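Local coordinates for protein methylaspartate ammonia-lyase (Citrobacter amalonaticus, PDB 1KKO) that catalyses the reversible, magnesium-dependent anti elimination of ammonia from L-threo-3-methylaspartate to give mesaconate, probably as a step of the methylaspartate cycle, at residues V181-I185 with R221-R226; Y214-L218 with T234-D238; I258-E262 with L298-I304. All coordinates share one frame; numbering follows the deposited sequence.

Contact 1 (V181-I185 with R221-R226); sequences VDKMI and RILSLR
Asp182 and Arg221 join two helices of the barrel domain through a bidentate salt bridge. Arg221 presents its guanidinium side-on: NE donates to Asp182 OD1 at 2.7 Å, nearly straight at 175°, and NH2 donates to Asp182 OD2 at 2.9 Å. Both oxygens are met on their syn side but somewhat out of the carboxylate plane, the two flat groups being turned 27° apart. The bend of the arginine beyond CB brings its NE edge round to the carboxylate. Leu225 CD1 lies over one face of the guanidinium, toward its rim, and Leu225 CD2 is 3.5 Å from Asp182 OD1, so the leucine packs against both partners of the ion pair. Both charges also have partners in the second subunit, where Asp30 pairs with Arg221 NH1 and the backbone N of Phe32 donates to Asp182 OD2.

Beside the salt bridge the contact is apolar. Ile185, a branched residue that fills space on two sides, sends CD1 to 3.9 Å from Ile222 CG1, while its CG2 branch meets Leu225 CB at 4.0 Å, almost at the point where the helix gives way at Arg226. Val181 CG1 touches the aliphatic CG of Arg221 more loosely.

The local helix axes cross at -47°, 10.3 Å apart. Helix 179-186 and helix 209-225 thus lie side by side, with Val181 and Ile222 both reaching strand 191-194 at Pro193 and Leu192, respectively.

Contact 2 (Y214-L218 with T234-D238); sequences YVRWL and TLHID
Leu218 and Leu235 meet tip to tip between a helix and the strand beneath it, with Leu218 CD2 at 3.9 Å from Leu235 CD2. The contact is wholly apolar, with no hydrogen bond across it. Leu218 sets CG anti to its backbone N (chi1 171°), which carries the isobutyl group down to the strand, and its CD2 touches both methyls of Leu235.

The second cluster gathers round a single methyl. Ile237 CD1 is approached by Val215 CG2 at 3.8 Å, by Leu218 CD2 at 4.1 Å and, more loosely, by Tyr214 CD2 at 4.2 Å. The tyrosine offers its ring edge, with the methyl lying near the ring plane. Ile237 suits this place because its long branch reaches up among three helix residues, while a beta-branched residue fits an extended strand well. Val215 is short enough to sit over the strand, its two methyls divided between Ile237 and, less closely, Leu235 CD1. The tyrosine hydroxyl OH is bonded to Arg177 O, which gives this buried polar atom a partner.

Alternation along the strand explains the remainder. Leu235 and Ile237 face the helix, whereas the side chain of His236 points the other way, where its NE2 is hydrogen-bonded to Glu273, a magnesium ligand.

The local axes lie 10.9 Å apart at 148°, so the helix runs roughly antiparallel to the strand that follows it. This is the alpha/beta layering of a TIM barrel, as in other members of the enolase superfamily: the helix covers the outer side of the strand, and the strand ends at Asp238, itself a magnesium ligand.

Contact 3 (I258-E262 with L298-I304); sequences IASLE and LGSGVKI
Ile258 CG2 and Val302 CG1 press together at 3.5 Å, closer than usual for two methyl carbons, at the apolar centre of a contact in the TIM barrel, where the end region of helix 251-260 packs on the loop that leads from the next helix, 281-298, into strand 303-306. Ile258 has two branches to use: CG2 meets the valine, and CD1 reaches Ile304, 4.2 Å from its CG2, the two side chains crossing at about a right angle. The compact, branched Val302 fits between Ile258 and Glu262; its CG2 lies 3.6 Å from Glu262 CB, the two side chains sliding past each other in opposite directions.

Further out, small residues let the backbones come close. Ala259 CB packs against Leu298 CD1 and beside the hydroxymethyl of Ser300. Between those two, Gly299 has positive phi and closes helix 281-298 in a Schellman motif. Ser300 then folds its hydroxyl forward to accept from Val302 N, making an ST turn.

At the polar edge Glu262, extended beyond CG, carries its carboxylate to this turn. Gly301 N donates to Glu262 OE1 at 2.9 Å, from above the carboxylate plane and 41° out of it. One water donates to both Ala259 O and Glu262 OE1 while accepting from Ser300 OG. A second water donates to Glu262 OE1 and to Gly299 O, so that one carboxylate oxygen receives three hydrogen bonds: one from Gly301 N and one from each water.

Overall arrangement
All three contacts lie in the C-terminal TIM-barrel domain. Contacts 1 and 2 cross along the chain and share helix 209-225: its later part meets helix 179-186, its middle part covers strand 234-238. Their centres are 11 Å apart, and they merge where Val181 touches Tyr214 and Leu218, and Ile222 touches Leu235. Contact 3 follows in sequence, its centre 13 Å from that of contact 2, which it touches where Val215 meets the carbonyl of Leu261, and 23 Å from that of contact 1. Contact 1 alone borders the second subunit; contact 2 packs a helix on the strand leading to magnesium ligand Asp238, contact 3 a helix end on the loop entering the strand that leads to Asp307, another ligand.

Contact 1 (V181-I185 with R221-R226)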
loop_
_atom_site.group_PDB
_atom_site.type_symbol
_atom_site.label_atom_id
_atom_site.label_comp_id
_atom_site.label_asym_id
_atom_site.label_seq_id
_atom_site.Cartn_x
_atom_site.Cartn_y
_atom_site.Cartn_z
ATOM N N VAL A 181 -7.725 0.067 15.024
ATOM C CA VAL A 181 -9.004 -0.585 15.258
ATOM C C VAL A 181 -10.137 0.270 14.692
ATOM O O VAL A 181 -11.051 -0.240 14.044
ATOM C CB VAL A 181 -9.206 -0.889 16.758
ATOM C CG1 VAL A 181 -10.665 -1.178 17.092
ATOM C CG2 VAL A 181 -8.345 -2.070 17.151
ATOM N N ASP A 182 -10.072 1.577 14.921
ATOM C CA ASP A 182 -11.092 2.474 14.377
ATOM C C ASP A 182 -11.125 2.389 12.855
ATOM O O ASP A 182 -12.200 2.319 12.257
ATOM C CB ASP A 182 -10.830 3.921 14.776
ATOM C CG ASP A 182 -11.017 4.171 16.248
ATOM O OD1 ASP A 182 -11.511 3.270 16.960
ATOM O OD2 ASP A 182 -10.677 5.260 16.770
ATOM N N LYS A 183 -9.946 2.399 12.231
ATOM C CA LYS A 183 -9.850 2.264 10.784
ATOM C C LYS A 183 -10.519 0.984 10.317
ATOM O O LYS A 183 -11.281 0.971 9.358
ATOM C CB LYS A 183 -8.389 2.208 10.344
ATOM C CG LYS A 183 -7.605 3.488 10.442
ATOM C CD LYS A 183 -6.241 3.226 9.821
ATOM C CE LYS A 183 -5.329 4.431 9.763
ATOM N NZ LYS A 183 -4.004 3.986 9.220
HETATM N N MSE A 184 -10.227 -0.098 11.019
HETATM C CA MSE A 184 -10.737 -1.409 10.655
HETATM C C MSE A 184 -12.248 -1.505 10.813
HETATM O O MSE A 184 -12.918 -2.126 9.993
HETATM C CB MSE A 184 -10.022 -2.474 11.461
HETATM C CG MSE A 184 -8.627 -2.701 10.933
HETATM SE SE MSE A 184 -7.577 -3.900 12.005
HETATM C CE MSE A 184 -5.826 -3.229 11.662
ATOM N N ILE A 185 -12.785 -0.871 11.850
ATOM C CA ILE A 185 -14.236 -0.844 12.029
ATOM C C ILE A 185 -14.869 -0.022 10.903
ATOM O O ILE A 185 -15.857 -0.438 10.293
ATOM C CB ILE A 185 -14.619 -0.259 13.402
ATOM C CG1 ILE A 185 -14.163 -1.188 14.524
ATOM C CG2 ILE A 185 -16.117 -0.001 13.468
ATOM C CD1 ILE A 185 -14.091 -0.523 15.875
ATOM N N ARG A 221 -15.188 -1.050 21.695
ATOM C CA ARG A 221 -15.022 -0.119 20.588
ATOM C C ARG A 221 -15.815 -0.574 19.379
ATOM O O ARG A 221 -16.473 0.225 18.718
ATOM C CB ARG A 221 -13.547 0.006 20.213
ATOM C CG ARG A 221 -13.228 1.206 19.349
ATOM C CD ARG A 221 -13.389 2.533 20.083
ATOM N NE ARG A 221 -12.876 3.656 19.314
ATOM C CZ ARG A 221 -13.027 4.925 19.658
ATOM N NH1 ARG A 221 -13.680 5.250 20.771
ATOM N NH2 ARG A 221 -12.532 5.878 18.887
ATOM N N ILE A 222 -15.733 -1.866 19.086
ATOM C CA ILE A 222 -16.472 -2.456 17.978
ATOM C C ILE A 222 -17.973 -2.291 18.193
ATOM O O ILE A 222 -18.677 -1.827 17.302
ATOM C CB ILE A 222 -16.092 -3.945 17.805
ATOM C CG1 ILE A 222 -14.655 -4.066 17.285
ATOM C CG2 ILE A 222 -17.064 -4.643 16.864
ATOM C CD1 ILE A 222 -14.045 -5.439 17.507
ATOM N N LEU A 223 -18.454 -2.663 19.377
ATOM C CA LEU A 223 -19.882 -2.579 19.670
ATOM C C LEU A 223 -20.373 -1.131 19.686
ATOM O O LEU A 223 -21.514 -0.863 19.310
ATOM C CB LEU A 223 -20.210 -3.298 20.984
ATOM C CG LEU A 223 -19.977 -4.815 20.948
ATOM C CD1 LEU A 223 -20.135 -5.429 22.333
ATOM C CD2 LEU A 223 -20.913 -5.480 19.953
ATOM N N SER A 224 -19.509 -0.199 20.081
ATOM C CA SER A 224 -19.864 1.224 20.122
ATOM C C SER A 224 -19.872 1.895 18.744
ATOM O O SER A 224 -20.807 2.623 18.402
ATOM C CB SER A 224 -18.888 1.980 21.025
ATOM O OG SER A 224 -19.162 3.372 21.018
ATOM N N LEU A 225 -18.827 1.653 17.955
ATOM C CA LEU A 225 -18.648 2.345 16.677
ATOM C C LEU A 225 -19.348 1.723 15.466
ATOM O O LEU A 225 -19.606 2.417 14.481
ATOM C CB LEU A 225 -17.151 2.484 16.365
ATOM C CG LEU A 225 -16.401 3.631 17.044
ATOM C CD1 LEU A 225 -16.506 3.554 18.551
ATOM C CD2 LEU A 225 -14.944 3.621 16.600
ATOM N N ARG A 226 -19.653 0.431 15.512
ATOM C CA ARG A 226 -20.225 -0.224 14.336
ATOM C C ARG A 226 -21.527 0.438 13.885
ATOM O O ARG A 226 -22.352 0.833 14.713
ATOM C CB ARG A 226 -20.439 -1.713 14.581
ATOM C CG ARG A 226 -21.527 -2.040 15.576
ATOM C CD ARG A 226 -21.641 -3.518 15.857
ATOM N NE ARG A 226 -22.607 -3.789 16.914
ATOM C CZ ARG A 226 -22.878 -4.994 17.392
ATOM N NH1 ARG A 226 -22.263 -6.066 16.913
ATOM N NH2 ARG A 226 -23.775 -5.130 18.361
#

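Contact 2 (Y214-L218 with T234-D238)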
loop_
_atom_site.group_PDB
_atom_site.type_symbol
_atom_site.label_atom_id
_atom_site.label_comp_id
_atom_site.label_asym_id
_atom_site.label_seq_id
_atom_site.Cartn_x
_atom_site.Cartn_y
_atom_site.Cartn_z
ATOM N N TYR A 214 -7.278 -4.591 27.225
ATOM C CA TYR A 214 -7.298 -4.299 25.797
ATOM C C TYR A 214 -8.427 -5.041 25.068
ATOM O O TYR A 214 -9.108 -4.462 24.217
ATOM C CB TYR A 214 -5.955 -4.627 25.151
ATOM C CG TYR A 214 -5.997 -4.342 23.667
ATOM C CD1 TYR A 214 -5.969 -3.033 23.199
ATOM C CD2 TYR A 214 -6.127 -5.368 22.738
ATOM C CE1 TYR A 214 -6.045 -2.759 21.856
ATOM C CE2 TYR A 214 -6.192 -5.097 21.395
ATOM C CZ TYR A 214 -6.161 -3.794 20.957
ATOM O OH TYR A 214 -6.235 -3.539 19.603
ATOM N N VAL A 215 -8.636 -6.318 25.385
ATOM C CA VAL A 215 -9.691 -7.071 24.724
ATOM C C VAL A 215 -11.038 -6.419 25.008
ATOM O O VAL A 215 -11.892 -6.316 24.126
ATOM C CB VAL A 215 -9.711 -8.553 25.137
ATOM C CG1 VAL A 215 -10.866 -9.270 24.479
ATOM C CG2 VAL A 215 -8.409 -9.231 24.743
ATOM N N ARG A 216 -11.228 -5.977 26.249
ATOM C CA ARG A 216 -12.469 -5.323 26.634
ATOM C C ARG A 216 -12.633 -4.007 25.882
ATOM O O ARG A 216 -13.722 -3.688 25.396
ATOM C CB ARG A 216 -12.489 -5.078 28.144
ATOM C CG ARG A 216 -13.783 -4.462 28.648
ATOM C CD ARG A 216 -14.998 -5.303 28.368
ATOM N NE ARG A 216 -16.203 -4.497 28.244
ATOM C CZ ARG A 216 -17.411 -4.897 28.613
ATOM N NH1 ARG A 216 -17.588 -6.108 29.131
ATOM N NH2 ARG A 216 -18.445 -4.083 28.459
ATOM N N TRP A 217 -11.547 -3.246 25.798
ATOM C CA TRP A 217 -11.569 -1.985 25.074
ATOM C C TRP A 217 -11.934 -2.249 23.618
ATOM O O TRP A 217 -12.725 -1.530 23.018
ATOM C CB TRP A 217 -10.220 -1.278 25.135
ATOM C CG TRP A 217 -10.245 -0.039 24.321
ATOM C CD1 TRP A 217 -10.664 1.193 24.723
ATOM C CD2 TRP A 217 -9.926 0.082 22.932
ATOM N NE1 TRP A 217 -10.594 2.084 23.681
ATOM C CE2 TRP A 217 -10.143 1.426 22.567
ATOM C CE3 TRP A 217 -9.450 -0.804 21.959
ATOM C CZ2 TRP A 217 -9.917 1.899 21.274
ATOM C CZ3 TRP A 217 -9.230 -0.332 20.681
ATOM C CH2 TRP A 217 -9.454 1.006 20.352
ATOM N N LEU A 218 -11.345 -3.305 23.068
ATOM C CA LEU A 218 -11.533 -3.679 21.674
ATOM C C LEU A 218 -12.977 -4.064 21.368
ATOM O O LEU A 218 -13.589 -3.532 20.439
ATOM C CB LEU A 218 -10.578 -4.826 21.355
ATOM C CG LEU A 218 -10.727 -5.539 20.020
ATOM C CD1 LEU A 218 -10.573 -4.567 18.867
ATOM C CD2 LEU A 218 -9.691 -6.639 19.956
ATOM N N THR A 234 -14.445 -11.229 14.042
ATOM C CA THR A 234 -13.649 -12.104 14.893
ATOM C C THR A 234 -12.437 -11.353 15.409
ATOM O O THR A 234 -11.843 -10.556 14.682
ATOM C CB THR A 234 -13.212 -13.322 14.083
ATOM O OG1 THR A 234 -14.353 -14.156 13.879
ATOM C CG2 THR A 234 -12.209 -14.196 14.830
ATOM N N LEU A 235 -12.080 -11.598 16.665
ATOM C CA LEU A 235 -10.899 -11.001 17.272
ATOM C C LEU A 235 -9.740 -11.979 17.183
ATOM O O LEU A 235 -9.886 -13.162 17.475
ATOM C CB LEU A 235 -11.173 -10.638 18.727
ATOM C CG LEU A 235 -12.439 -9.812 18.962
ATOM C CD1 LEU A 235 -12.521 -9.438 20.437
ATOM C CD2 LEU A 235 -12.464 -8.578 18.068
ATOM N N HIS A 236 -8.584 -11.480 16.765
ATOM C CA HIS A 236 -7.396 -12.311 16.587
ATOM C C HIS A 236 -6.241 -11.438 17.043
ATOM O O HIS A 236 -5.978 -10.378 16.471
ATOM C CB HIS A 236 -7.311 -12.713 15.117
ATOM C CG HIS A 236 -6.121 -13.531 14.726
ATOM N ND1 HIS A 236 -6.175 -14.428 13.683
ATOM C CD2 HIS A 236 -4.841 -13.537 15.165
ATOM C CE1 HIS A 236 -4.977 -14.952 13.499
ATOM N NE2 HIS A 236 -4.146 -14.426 14.380
ATOM N N ILE A 237 -5.592 -11.866 18.118
ATOM C CA ILE A 237 -4.519 -11.115 18.742
ATOM C C ILE A 237 -3.284 -11.994 18.841
ATOM O O ILE A 237 -3.372 -13.146 19.249
ATOM C CB ILE A 237 -4.972 -10.632 20.136
ATOM C CG1 ILE A 237 -6.115 -9.614 19.988
ATOM C CG2 ILE A 237 -3.795 -10.050 20.917
ATOM C CD1 ILE A 237 -6.847 -9.283 21.287
ATOM N N ASP A 238 -2.142 -11.445 18.430
ATOM C CA ASP A 238 -0.864 -12.152 18.437
ATOM C C ASP A 238 -0.055 -11.682 19.633
ATOM O O ASP A 238 0.234 -10.481 19.781
ATOM C CB ASP A 238 -0.099 -11.852 17.147
ATOM C CG ASP A 238 1.120 -12.745 16.932
ATOM O OD1 ASP A 238 1.608 -13.445 17.869
ATOM O OD2 ASP A 238 1.656 -12.778 15.793
#

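Contact 3 (I258-E262 with L298-I304)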
loop_
_atom_site.group_PDB
_atom_site.type_symbol
_atom_site.label_atom_id
_atom_site.label_comp_id
_atom_site.label_asym_id
_atom_site.label_seq_id
_atom_site.Cartn_x
_atom_site.Cartn_y
_atom_site.Cartn_z
ATOM N N ILE A 258 -5.940 -17.804 28.914
ATOM C CA ILE A 258 -6.520 -17.607 27.588
ATOM C C ILE A 258 -8.036 -17.780 27.650
ATOM O O ILE A 258 -8.785 -16.984 27.096
ATOM C CB ILE A 258 -5.882 -18.588 26.588
ATOM C CG1 ILE A 258 -4.433 -18.183 26.302
ATOM C CG2 ILE A 258 -6.667 -18.622 25.282
ATOM C CD1 ILE A 258 -3.616 -19.265 25.681
ATOM N N ALA A 259 -8.495 -18.815 28.343
ATOM C CA ALA A 259 -9.930 -19.051 28.469
ATOM C C ALA A 259 -10.632 -17.881 29.165
ATOM O O ALA A 259 -11.769 -17.532 28.832
ATOM C CB ALA A 259 -10.178 -20.346 29.229
ATOM N N SER A 260 -9.948 -17.274 30.134
ATOM C CA SER A 260 -10.515 -16.163 30.889
ATOM C C SER A 260 -10.744 -14.919 30.034
ATOM O O SER A 260 -11.487 -14.021 30.423
ATOM C CB SER A 260 -9.633 -15.815 32.100
ATOM O OG SER A 260 -8.509 -15.023 31.747
ATOM N N LEU A 261 -10.103 -14.855 28.870
ATOM C CA LEU A 261 -10.281 -13.706 27.991
ATOM C C LEU A 261 -11.598 -13.756 27.221
ATOM O O LEU A 261 -12.043 -12.730 26.707
ATOM C CB LEU A 261 -9.120 -13.597 27.007
ATOM C CG LEU A 261 -7.740 -13.336 27.611
ATOM C CD1 LEU A 261 -6.691 -13.360 26.517
ATOM C CD2 LEU A 261 -7.682 -12.025 28.340
ATOM N N GLU A 262 -12.235 -14.922 27.141
ATOM C CA GLU A 262 -13.448 -15.042 26.338
ATOM C C GLU A 262 -14.510 -14.033 26.747
ATOM O O GLU A 262 -15.156 -13.431 25.898
ATOM C CB GLU A 262 -14.023 -16.465 26.375
ATOM C CG GLU A 262 -15.049 -16.702 25.274
ATOM C CD GLU A 262 -15.569 -18.127 25.200
ATOM O OE1 GLU A 262 -14.964 -19.033 25.804
ATOM O OE2 GLU A 262 -16.588 -18.341 24.508
ATOM N N LEU A 298 -11.629 -27.206 29.716
ATOM C CA LEU A 298 -12.360 -26.103 30.318
ATOM C C LEU A 298 -13.653 -25.762 29.578
ATOM O O LEU A 298 -14.475 -24.995 30.087
ATOM C CB LEU A 298 -11.479 -24.852 30.337
ATOM C CG LEU A 298 -10.203 -24.909 31.174
ATOM C CD1 LEU A 298 -9.338 -23.710 30.846
ATOM C CD2 LEU A 298 -10.510 -24.960 32.659
ATOM N N GLY A 299 -13.824 -26.317 28.384
ATOM C CA GLY A 299 -14.966 -26.004 27.544
ATOM C C GLY A 299 -14.874 -24.597 26.959
ATOM O O GLY A 299 -15.888 -23.977 26.638
ATOM N N SER A 300 -13.653 -24.086 26.825
ATOM C CA SER A 300 -13.438 -22.744 26.290
ATOM C C SER A 300 -13.740 -22.655 24.799
ATOM O O SER A 300 -13.470 -23.577 24.045
ATOM C CB SER A 300 -11.990 -22.316 26.507
ATOM O OG SER A 300 -11.780 -21.002 26.004
ATOM N N GLY A 301 -14.269 -21.514 24.381
ATOM C CA GLY A 301 -14.516 -21.276 22.971
ATOM C C GLY A 301 -13.378 -20.508 22.316
ATOM O O GLY A 301 -13.455 -20.191 21.129
ATOM N N VAL A 302 -12.328 -20.216 23.079
ATOM C CA VAL A 302 -11.191 -19.461 22.553
ATOM C C VAL A 302 -10.271 -20.404 21.793
ATOM O O VAL A 302 -10.002 -21.515 22.227
ATOM C CB VAL A 302 -10.398 -18.746 23.666
ATOM C CG1 VAL A 302 -9.262 -17.913 23.065
ATOM C CG2 VAL A 302 -11.305 -17.859 24.504
ATOM N N LYS A 303 -9.769 -19.945 20.652
ATOM C CA LYS A 303 -8.911 -20.773 19.816
ATOM C C LYS A 303 -7.474 -20.262 19.801
ATOM O O LYS A 303 -7.247 -19.087 20.027
ATOM C CB LYS A 303 -9.472 -20.818 18.396
ATOM C CG LYS A 303 -10.783 -21.600 18.301
ATOM C CD LYS A 303 -11.351 -21.544 16.901
ATOM C CE LYS A 303 -12.634 -22.328 16.754
ATOM N NZ LYS A 303 -13.231 -22.068 15.417
ATOM N N ILE A 304 -6.520 -21.154 19.558
ATOM C CA ILE A 304 -5.117 -20.742 19.447
ATOM C C ILE A 304 -4.577 -21.031 18.049
ATOM O O ILE A 304 -5.016 -21.957 17.351
ATOM C CB ILE A 304 -4.202 -21.326 20.565
ATOM C CG1 ILE A 304 -4.160 -22.851 20.529
ATOM C CG2 ILE A 304 -4.634 -20.786 21.929
ATOM C CD1 ILE A 304 -3.046 -23.451 21.381
HETATM O O HOH W 1 -13.248 -19.475 27.698
HETATM O O HOH W 2 -16.527 -21.128 27.034
#